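Local coordinates for protein 3-dehydroshikimate dehydratase (Pseudomonas putida, PDB 5HMQ) that converts 3-dehydroshikimate to protocatechuate with loss of water, using a divalent metal ion, in the degradation of quinate and shikimate, at residues T171-R182 with M220-A231; T15-I23 with V48-I57. All coordinates share one frame; numbering follows the deposited sequence.

Contact 1 (T171-R182 with M220-A231)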
loop_
_atom_site.group_PDB
_atom_site.type_symbol
_atom_site.label_atom_id
_atom_site.label_comp_id
_atom_site.label_asym_id
_atom_site.label_seq_id
_atom_site.Cartn_x
_atom_site.Cartn_y
_atom_site.Cartn_z
ATOM N N THR C 171 -2.883 3.147 -27.803
ATOM C CA THR C 171 -2.177 3.728 -28.937
ATOM C C THR C 171 -0.672 3.785 -28.690
ATOM O O THR C 171 0.119 3.360 -29.537
ATOM C CB THR C 171 -2.726 5.124 -29.237
ATOM O OG1 THR C 171 -4.090 5.017 -29.664
ATOM C CG2 THR C 171 -1.905 5.797 -30.330
ATOM N N LEU C 172 -0.258 4.314 -27.538
ATOM C CA LEU C 172 1.163 4.537 -27.289
ATOM C C LEU C 172 1.915 3.269 -26.890
ATOM O O LEU C 172 3.136 3.217 -27.067
ATOM C CB LEU C 172 1.345 5.612 -26.215
ATOM C CG LEU C 172 0.832 7.006 -26.592
ATOM C CD1 LEU C 172 1.182 8.025 -25.518
ATOM C CD2 LEU C 172 1.391 7.435 -27.940
ATOM N N SER C 173 1.224 2.248 -26.368
ATOM C CA SER C 173 1.911 1.002 -26.038
ATOM C C SER C 173 2.405 0.287 -27.288
ATOM O O SER C 173 3.404 -0.437 -27.233
ATOM C CB SER C 173 0.994 0.078 -25.239
ATOM O OG SER C 173 -0.131 -0.315 -26.008
ATOM N N LEU C 174 1.718 0.468 -28.411
ATOM C CA LEU C 174 2.153 -0.043 -29.699
ATOM C C LEU C 174 3.032 0.946 -30.450
ATOM O O LEU C 174 3.304 0.737 -31.637
ATOM C CB LEU C 174 0.937 -0.408 -30.551
ATOM C CG LEU C 174 -0.046 -1.401 -29.933
ATOM C CD1 LEU C 174 -1.356 -1.385 -30.694
ATOM C CD2 LEU C 174 0.544 -2.797 -29.946
ATOM N N LYS C 175 3.476 2.013 -29.783
ATOM C CA LYS C 175 4.258 3.082 -30.410
ATOM C C LYS C 175 3.515 3.709 -31.586
ATOM O O LYS C 175 4.129 4.117 -32.575
ATOM C CB LYS C 175 5.641 2.589 -30.847
ATOM C CG LYS C 175 6.551 2.193 -29.694
ATOM C CD LYS C 175 7.866 1.624 -30.198
ATOM C CE LYS C 175 8.771 1.209 -29.049
ATOM N NZ LYS C 175 9.218 2.375 -28.235
ATOM N N GLY C 176 2.190 3.774 -31.495
ATOM C CA GLY C 176 1.412 4.374 -32.560
ATOM C C GLY C 176 1.633 5.871 -32.649
ATOM O O GLY C 176 1.940 6.544 -31.664
ATOM N N ASP C 177 1.469 6.401 -33.862
ATOM C CA ASP C 177 1.639 7.826 -34.106
ATOM C C ASP C 177 0.281 8.501 -33.968
ATOM O O ASP C 177 -0.606 8.257 -34.800
ATOM C CB ASP C 177 2.221 8.065 -35.495
ATOM C CG ASP C 177 2.701 9.495 -35.701
ATOM O OD1 ASP C 177 2.269 10.399 -34.955
ATOM O OD2 ASP C 177 3.520 9.714 -36.619
ATOM N N PRO C 178 0.069 9.348 -32.957
ATOM C CA PRO C 178 -1.242 9.983 -32.773
ATOM C C PRO C 178 -1.517 11.133 -33.728
ATOM O O PRO C 178 -2.589 11.742 -33.638
ATOM C CB PRO C 178 -1.164 10.490 -31.327
ATOM C CG PRO C 178 0.284 10.810 -31.145
ATOM C CD PRO C 178 1.031 9.748 -31.915
ATOM N N SER C 179 -0.587 11.443 -34.635
ATOM C CA SER C 179 -0.702 12.658 -35.436
ATOM C C SER C 179 -1.922 12.624 -36.351
ATOM O O SER C 179 -2.588 13.647 -36.542
ATOM C CB SER C 179 0.571 12.861 -36.256
ATOM O OG SER C 179 0.581 14.138 -36.864
ATOM N N ALA C 180 -2.237 11.459 -36.918
ATOM C CA ALA C 180 -3.365 11.350 -37.837
ATOM C C ALA C 180 -4.717 11.550 -37.162
ATOM O O ALA C 180 -5.736 11.563 -37.863
ATOM C CB ALA C 180 -3.343 9.995 -38.544
ATOM N N ILE C 181 -4.761 11.694 -35.834
ATOM C CA ILE C 181 -6.032 11.968 -35.169
ATOM C C ILE C 181 -6.625 13.293 -35.633
ATOM O O ILE C 181 -7.853 13.431 -35.721
ATOM C CB ILE C 181 -5.848 11.936 -33.635
ATOM C CG1 ILE C 181 -5.523 10.519 -33.163
ATOM C CG2 ILE C 181 -7.096 12.430 -32.924
ATOM C CD1 ILE C 181 -5.073 10.444 -31.720
ATOM N N ARG C 182 -5.782 14.276 -35.965
ATOM C CA ARG C 182 -6.300 15.578 -36.382
ATOM C C ARG C 182 -7.161 15.501 -37.637
ATOM O O ARG C 182 -7.965 16.409 -37.872
ATOM C CB ARG C 182 -5.176 16.605 -36.559
ATOM C CG ARG C 182 -4.002 16.197 -37.417
ATOM C CD ARG C 182 -2.984 17.331 -37.450
ATOM N NE ARG C 182 -2.515 17.713 -36.118
ATOM C CZ ARG C 182 -1.434 17.229 -35.517
ATOM N NH1 ARG C 182 -0.680 16.321 -36.121
ATOM N NH2 ARG C 182 -1.107 17.658 -34.305
HETATM N N MSE C 220 5.045 7.789 -20.851
HETATM C CA MSE C 220 4.408 8.010 -22.144
HETATM C C MSE C 220 4.143 9.497 -22.362
HETATM O O MSE C 220 4.024 10.262 -21.405
HETATM C CB MSE C 220 3.105 7.218 -22.249
HETATM C CG MSE C 220 3.308 5.721 -22.392
HETATM SE SE MSE C 220 1.636 4.719 -22.338
HETATM C CE MSE C 220 2.304 2.994 -22.956
ATOM N N ASP C 221 4.054 9.898 -23.628
ATOM C CA ASP C 221 3.886 11.303 -23.996
ATOM C C ASP C 221 2.393 11.604 -24.055
ATOM O O ASP C 221 1.760 11.539 -25.112
ATOM C CB ASP C 221 4.582 11.591 -25.321
ATOM C CG ASP C 221 4.537 13.060 -25.700
ATOM O OD1 ASP C 221 4.249 13.898 -24.823
ATOM O OD2 ASP C 221 4.793 13.375 -26.881
HETATM N N MSE C 222 1.830 11.943 -22.900
HETATM C CA MSE C 222 0.403 12.224 -22.766
HETATM C C MSE C 222 -0.015 13.457 -23.558
HETATM O O MSE C 222 -1.013 13.440 -24.283
HETATM C CB MSE C 222 0.052 12.422 -21.295
HETATM C CG MSE C 222 0.412 11.232 -20.429
HETATM SE SE MSE C 222 -0.992 9.906 -20.372
HETATM C CE MSE C 222 -0.342 8.570 -21.569
ATOM N N ALA C 223 0.756 14.537 -23.401
ATOM C CA ALA C 223 0.434 15.782 -24.092
ATOM C C ALA C 223 0.512 15.607 -25.602
ATOM O O ALA C 223 -0.286 16.191 -26.343
ATOM C CB ALA C 223 1.372 16.897 -23.631
ATOM N N GLY C 224 1.457 14.792 -26.076
ATOM C CA GLY C 224 1.550 14.511 -27.497
ATOM C C GLY C 224 0.406 13.676 -28.030
ATOM O O GLY C 224 0.221 13.601 -29.249
ATOM N N PHE C 225 -0.357 13.039 -27.145
ATOM C CA PHE C 225 -1.540 12.285 -27.535
ATOM C C PHE C 225 -2.793 13.148 -27.503
ATOM O O PHE C 225 -3.645 13.042 -28.392
ATOM C CB PHE C 225 -1.709 11.069 -26.618
ATOM C CG PHE C 225 -2.850 10.169 -27.000
ATOM C CD1 PHE C 225 -2.694 9.211 -27.988
ATOM C CD2 PHE C 225 -4.076 10.270 -26.359
ATOM C CE1 PHE C 225 -3.739 8.378 -28.336
ATOM C CE2 PHE C 225 -5.126 9.438 -26.704
ATOM C CZ PHE C 225 -4.956 8.491 -27.694
ATOM N N LEU C 226 -2.913 14.014 -26.494
ATOM C CA LEU C 226 -4.078 14.880 -26.382
ATOM C C LEU C 226 -4.031 16.029 -27.381
ATOM O O LEU C 226 -5.085 16.508 -27.817
ATOM C CB LEU C 226 -4.195 15.418 -24.955
ATOM C CG LEU C 226 -5.453 16.225 -24.626
ATOM C CD1 LEU C 226 -6.702 15.416 -24.943
ATOM C CD2 LEU C 226 -5.449 16.657 -23.166
ATOM N N ALA C 227 -2.831 16.484 -27.747
ATOM C CA ALA C 227 -2.714 17.620 -28.659
ATOM C C ALA C 227 -3.402 17.376 -29.997
ATOM O O ALA C 227 -4.194 18.237 -30.419
ATOM C CB ALA C 227 -1.238 17.989 -28.840
ATOM N N PRO C 228 -3.173 16.266 -30.709
ATOM C CA PRO C 228 -3.929 16.052 -31.956
ATOM C C PRO C 228 -5.426 15.923 -31.732
ATOM O O PRO C 228 -6.211 16.285 -32.620
ATOM C CB PRO C 228 -3.326 14.759 -32.523
ATOM C CG PRO C 228 -2.011 14.608 -31.842
ATOM C CD PRO C 228 -2.203 15.179 -30.479
ATOM N N ILE C 229 -5.845 15.409 -30.573
ATOM C CA ILE C 229 -7.271 15.288 -30.276
ATOM C C ILE C 229 -7.928 16.664 -30.245
ATOM O O ILE C 229 -8.971 16.888 -30.871
ATOM C CB ILE C 229 -7.480 14.537 -28.950
ATOM C CG1 ILE C 229 -6.980 13.097 -29.069
ATOM C CG2 ILE C 229 -8.945 14.567 -28.545
ATOM C CD1 ILE C 229 -6.976 12.345 -27.757
ATOM N N LEU C 230 -7.323 17.608 -29.519
ATOM C CA LEU C 230 -7.910 18.939 -29.403
ATOM C C LEU C 230 -7.843 19.720 -30.708
ATOM O O LEU C 230 -8.661 20.623 -30.917
ATOM C CB LEU C 230 -7.225 19.726 -28.284
ATOM C CG LEU C 230 -7.330 19.131 -26.877
ATOM C CD1 LEU C 230 -6.496 19.927 -25.885
ATOM C CD2 LEU C 230 -8.778 19.067 -26.430
ATOM N N ALA C 231 -6.897 19.393 -31.592
ATOM C CA ALA C 231 -6.830 20.060 -32.886
ATOM C C ALA C 231 -8.056 19.776 -33.744
ATOM O O ALA C 231 -8.369 20.571 -34.637
ATOM C CB ALA C 231 -5.563 19.639 -33.632
#
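Two prolines, one from each segment, meet here: P228 CB lies 3.3 Å from the carbonyl oxygen P178 O, and the two rings rest against each other beside it. P228 stands inside helix 222-231, where its nitrogen has no hydrogen to give to the turn before and the helix kinks; its CB points toward 171-182. Both segments belong to the TIM barrel domain: helix 168-172 follows the sixth strand, and helix 222-231 lies between the seventh and eighth. After L172 the chain turns through a Schellman motif with K175 at its C-prime position, then an Asx turn in which D177 OD1 accepts from S179 N leads into the 3-10 turn at 179-182.

F225 fills the middle. With CG anti to the backbone N (chi1 -176°), its ring reaches T171, whose CB is 3.5 Å from F225 CE1; T171 CB, P178 CB and I181 CD1 all meet it obliquely. M194 packs on the ring from the seventh strand. The F225 side chain stands about 6 Å from that of the metal ligand D167, near the site without touching it.

At one end L172 and selenomethionine M220 lie alongside, pointing opposite ways, L172 CD1 coming 3.6 Å from D221 O. D221 caps the helix through G224 N and also holds R273 in a salt bridge. At the other end I181 CG2 reaches I229 CG1, and the bent chain of R182 sets one guanidinium face over P228 CB, offset toward the rim, with R182 NH2 4.0 Å from P228 CG.

Contact 2 (T15-I23 with V48-I57)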
loop_
_atom_site.group_PDB
_atom_site.type_symbol
_atom_site.label_atom_id
_atom_site.label_comp_id
_atom_site.label_asym_id
_atom_site.label_seq_id
_atom_site.Cartn_x
_atom_site.Cartn_y
_atom_site.Cartn_z
ATOM N N THR C 15 -16.137 0.153 -2.320
ATOM C CA THR C 15 -17.514 -0.016 -2.754
ATOM C C THR C 15 -17.867 1.053 -3.783
ATOM O O THR C 15 -17.236 2.111 -3.856
ATOM C CB THR C 15 -18.476 0.095 -1.574
ATOM O OG1 THR C 15 -18.575 1.464 -1.174
ATOM C CG2 THR C 15 -17.937 -0.691 -0.396
ATOM N N LEU C 16 -18.898 0.774 -4.580
ATOM C CA LEU C 16 -19.350 1.764 -5.558
ATOM C C LEU C 16 -19.737 3.091 -4.916
ATOM O O LEU C 16 -19.326 4.142 -5.438
ATOM C CB LEU C 16 -20.497 1.186 -6.394
ATOM C CG LEU C 16 -20.959 2.070 -7.555
ATOM C CD1 LEU C 16 -19.777 2.513 -8.409
ATOM C CD2 LEU C 16 -21.992 1.345 -8.401
ATOM N N PRO C 17 -20.494 3.137 -3.810
ATOM C CA PRO C 17 -20.750 4.443 -3.175
ATOM C C PRO C 17 -19.486 5.149 -2.713
ATOM O O PRO C 17 -19.389 6.377 -2.833
ATOM C CB PRO C 17 -21.665 4.082 -1.997
ATOM C CG PRO C 17 -22.346 2.839 -2.429
ATOM C CD PRO C 17 -21.302 2.071 -3.184
ATOM N N GLU C 18 -18.515 4.403 -2.178
ATOM C CA GLU C 18 -17.261 5.019 -1.757
ATOM C C GLU C 18 -16.522 5.626 -2.942
ATOM O O GLU C 18 -15.962 6.725 -2.838
ATOM C CB GLU C 18 -16.387 3.984 -1.047
ATOM C CG GLU C 18 -16.803 3.700 0.388
ATOM C CD GLU C 18 -16.225 2.400 0.921
ATOM O OE1 GLU C 18 -15.476 1.729 0.178
ATOM O OE2 GLU C 18 -16.521 2.049 2.084
ATOM N N LYS C 19 -16.509 4.925 -4.079
ATOM C CA LYS C 19 -15.855 5.458 -5.271
ATOM C C LYS C 19 -16.544 6.729 -5.751
ATOM O O LYS C 19 -15.886 7.741 -6.020
ATOM C CB LYS C 19 -15.836 4.407 -6.381
ATOM C CG LYS C 19 -14.967 3.195 -6.091
ATOM C CD LYS C 19 -14.951 2.227 -7.270
ATOM C CE LYS C 19 -14.118 0.991 -6.960
ATOM N NZ LYS C 19 -13.954 0.099 -8.146
ATOM N N LEU C 20 -17.878 6.701 -5.840
ATOM C CA LEU C 20 -18.603 7.854 -6.366
ATOM C C LEU C 20 -18.430 9.073 -5.470
ATOM O O LEU C 20 -18.299 10.198 -5.968
ATOM C CB LEU C 20 -20.087 7.525 -6.527
ATOM C CG LEU C 20 -20.446 6.410 -7.508
ATOM C CD1 LEU C 20 -21.933 6.113 -7.439
ATOM C CD2 LEU C 20 -20.034 6.793 -8.921
ATOM N N GLU C 21 -18.425 8.876 -4.145
ATOM C CA GLU C 21 -18.194 10.011 -3.254
ATOM C C GLU C 21 -16.778 10.547 -3.392
ATOM O O GLU C 21 -16.577 11.764 -3.419
ATOM C CB GLU C 21 -18.495 9.639 -1.801
ATOM C CG GLU C 21 -19.977 9.445 -1.538
ATOM C CD GLU C 21 -20.245 8.867 -0.150
ATOM O OE1 GLU C 21 -19.291 8.772 0.645
ATOM O OE2 GLU C 21 -21.409 8.573 0.153
ATOM N N ALA C 22 -15.787 9.661 -3.487
ATOM C CA ALA C 22 -14.411 10.117 -3.679
ATOM C C ALA C 22 -14.248 10.848 -5.010
ATOM O O ALA C 22 -13.552 11.868 -5.089
ATOM C CB ALA C 22 -13.448 8.931 -3.593
ATOM N N ILE C 23 -14.878 10.333 -6.069
ATOM C CA ILE C 23 -14.785 10.969 -7.381
ATOM C C ILE C 23 -15.357 12.382 -7.328
ATOM O O ILE C 23 -14.755 13.334 -7.839
ATOM C CB ILE C 23 -15.498 10.108 -8.439
ATOM C CG1 ILE C 23 -14.719 8.817 -8.692
ATOM C CG2 ILE C 23 -15.674 10.882 -9.732
ATOM C CD1 ILE C 23 -15.485 7.783 -9.487
ATOM N N VAL C 48 -27.938 4.018 -8.425
ATOM C CA VAL C 48 -26.660 4.585 -8.846
ATOM C C VAL C 48 -26.879 5.937 -9.511
ATOM O O VAL C 48 -26.158 6.905 -9.238
ATOM C CB VAL C 48 -25.918 3.612 -9.782
ATOM C CG1 VAL C 48 -24.621 4.239 -10.271
ATOM C CG2 VAL C 48 -25.639 2.310 -9.068
ATOM N N ARG C 49 -27.889 6.027 -10.381
ATOM C CA ARG C 49 -28.221 7.302 -11.010
ATOM C C ARG C 49 -28.557 8.359 -9.968
ATOM O O ARG C 49 -28.174 9.527 -10.110
ATOM C CB ARG C 49 -29.385 7.115 -11.982
ATOM C CG ARG C 49 -29.837 8.392 -12.662
ATOM C CD ARG C 49 -31.000 8.129 -13.603
ATOM N NE ARG C 49 -31.255 9.270 -14.476
ATOM C CZ ARG C 49 -32.146 9.271 -15.463
ATOM N NH1 ARG C 49 -32.872 8.187 -15.703
ATOM N NH2 ARG C 49 -32.310 10.354 -16.209
ATOM N N GLN C 50 -29.275 7.969 -8.913
ATOM C CA GLN C 50 -29.637 8.928 -7.874
ATOM C C GLN C 50 -28.409 9.393 -7.098
ATOM O O GLN C 50 -28.292 10.580 -6.771
ATOM C CB GLN C 50 -30.673 8.319 -6.932
ATOM C CG GLN C 50 -31.264 9.314 -5.953
ATOM C CD GLN C 50 -32.015 10.433 -6.652
ATOM O OE1 GLN C 50 -32.912 10.185 -7.460
ATOM N NE2 GLN C 50 -31.646 11.674 -6.351
HETATM N N MSE C 51 -27.489 8.480 -6.796
HETATM C CA MSE C 51 -26.265 8.838 -6.082
HETATM C C MSE C 51 -25.443 9.865 -6.860
HETATM O O MSE C 51 -24.938 10.827 -6.286
HETATM C CB MSE C 51 -25.412 7.598 -5.798
HETATM C CG MSE C 51 -25.940 6.710 -4.684
HETATM SE SE MSE C 51 -24.640 5.377 -4.080
HETATM C CE MSE C 51 -24.592 4.244 -5.664
ATOM N N CYS C 52 -25.316 9.655 -8.173
ATOM C CA CYS C 52 -24.536 10.580 -8.990
ATOM C C CYS C 52 -25.213 11.941 -9.091
ATOM O O CYS C 52 -24.539 12.978 -9.073
ATOM C CB CYS C 52 -24.308 9.992 -10.381
ATOM S SG CYS C 52 -23.274 8.513 -10.405
ATOM N N ALA C 53 -26.543 11.961 -9.204
ATOM C CA ALA C 53 -27.258 13.233 -9.224
ATOM C C ALA C 53 -27.114 13.968 -7.898
ATOM O O ALA C 53 -26.920 15.190 -7.874
ATOM C CB ALA C 53 -28.732 13.000 -9.554
ATOM N N ASP C 54 -27.213 13.240 -6.782
ATOM C CA ASP C 54 -27.049 13.860 -5.469
ATOM C C ASP C 54 -25.634 14.388 -5.266
ATOM O O ASP C 54 -25.438 15.417 -4.608
ATOM C CB ASP C 54 -27.419 12.862 -4.371
ATOM C CG ASP C 54 -28.895 12.504 -4.386
ATOM O OD1 ASP C 54 -29.673 13.228 -5.040
ATOM O OD2 ASP C 54 -29.277 11.503 -3.743
ATOM N N LEU C 55 -24.630 13.695 -5.806
ATOM C CA LEU C 55 -23.251 14.138 -5.649
ATOM C C LEU C 55 -22.842 15.180 -6.680
ATOM O O LEU C 55 -21.764 15.769 -6.545
ATOM C CB LEU C 55 -22.297 12.945 -5.722
ATOM C CG LEU C 55 -22.423 11.930 -4.585
ATOM C CD1 LEU C 55 -21.726 10.626 -4.943
ATOM C CD2 LEU C 55 -21.862 12.508 -3.295
ATOM N N GLY C 56 -23.673 15.433 -7.688
ATOM C CA GLY C 56 -23.359 16.427 -8.693
ATOM C C GLY C 56 -22.399 15.984 -9.770
ATOM O O GLY C 56 -21.738 16.830 -10.379
ATOM N N ILE C 57 -22.296 14.683 -10.027
ATOM C CA ILE C 57 -21.455 14.169 -11.098
ATOM C C ILE C 57 -22.337 13.425 -12.090
ATOM O O ILE C 57 -23.340 12.806 -11.720
ATOM C CB ILE C 57 -20.322 13.256 -10.576
ATOM C CG1 ILE C 57 -20.897 12.055 -9.821
ATOM C CG2 ILE C 57 -19.358 14.045 -9.701
ATOM C CD1 ILE C 57 -19.851 11.047 -9.388
#
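L20 of helix 16-25 is the knob in a hole formed by V48, M51, C52 and L55, the centre of an apolar interface. Its CD1 is 3.7 Å from the selenomethionine methyl M51 CE, and with CG anti to its carbonyl carbon (chi1 -62°) both of its methyls reach C52 SG. L55 comes in from the C-terminal side, its CD1 3.8 Å from L20 CB. One turn earlier, P17 CG meets M51 SE at 3.8 Å, where the M51 chain bends at its last torsion (-69°) and carries CE on to L20. L16 CD2 and V48 CG2 meet with their side chains at about a right angle.

The axes of 16-23 and 48-55 approach to 10.1 Å and cross at -23°, as neighbouring outer helices of a TIM barrel do; the two helices precede strands 30-34 and 58-66. Strand 30-34 lies between them in sequence and supplies V31 beneath L20, I23 and I57. I57 leads into the third barrel strand, and its CD1 lies 4.2 Å from I23 CG2.

The hydrogen bonds among the residues of 15-23 and 48-57 stay within each segment, while K19 NZ forms a salt bridge with D37 outside them. T15 and E18 form a capping box: E18 N gives to T15 OG1, and T15 N returns a bond to E18 OE1 from above the carboxylate plane. A Schellman motif with G56 at its C-prime position ends the other helix, I57 N bonding to C52 O. On the outer surface Q50 NE2 donates to D54 OD1 at 2.8 Å, with that oxygen close to the plane of the Q50 amide.

In the fold
Both contacts belong to the TIM barrel domain, yet they share no helix; their centres lie 31 Å apart and their nearest atoms about 18 Å. Contact 2 joins outer helices early in the barrel and is the more buried, with apolar and sulfur- or selenium-bearing side chains interlocked between regular helices. Contact 1, later in the chain, mixes buried and exposed residues: one partner is mostly turn, and prolines and an aromatic ring replace the knob-into-hole fit. Side chains of contact 1 come nearer the metal ligands: F225 to D167 about 6 Å, against I23 to E241 about 11 Å. Although each contact contains a helix cap and a Schellman motif, neither joins its segments by hydrogen bonds.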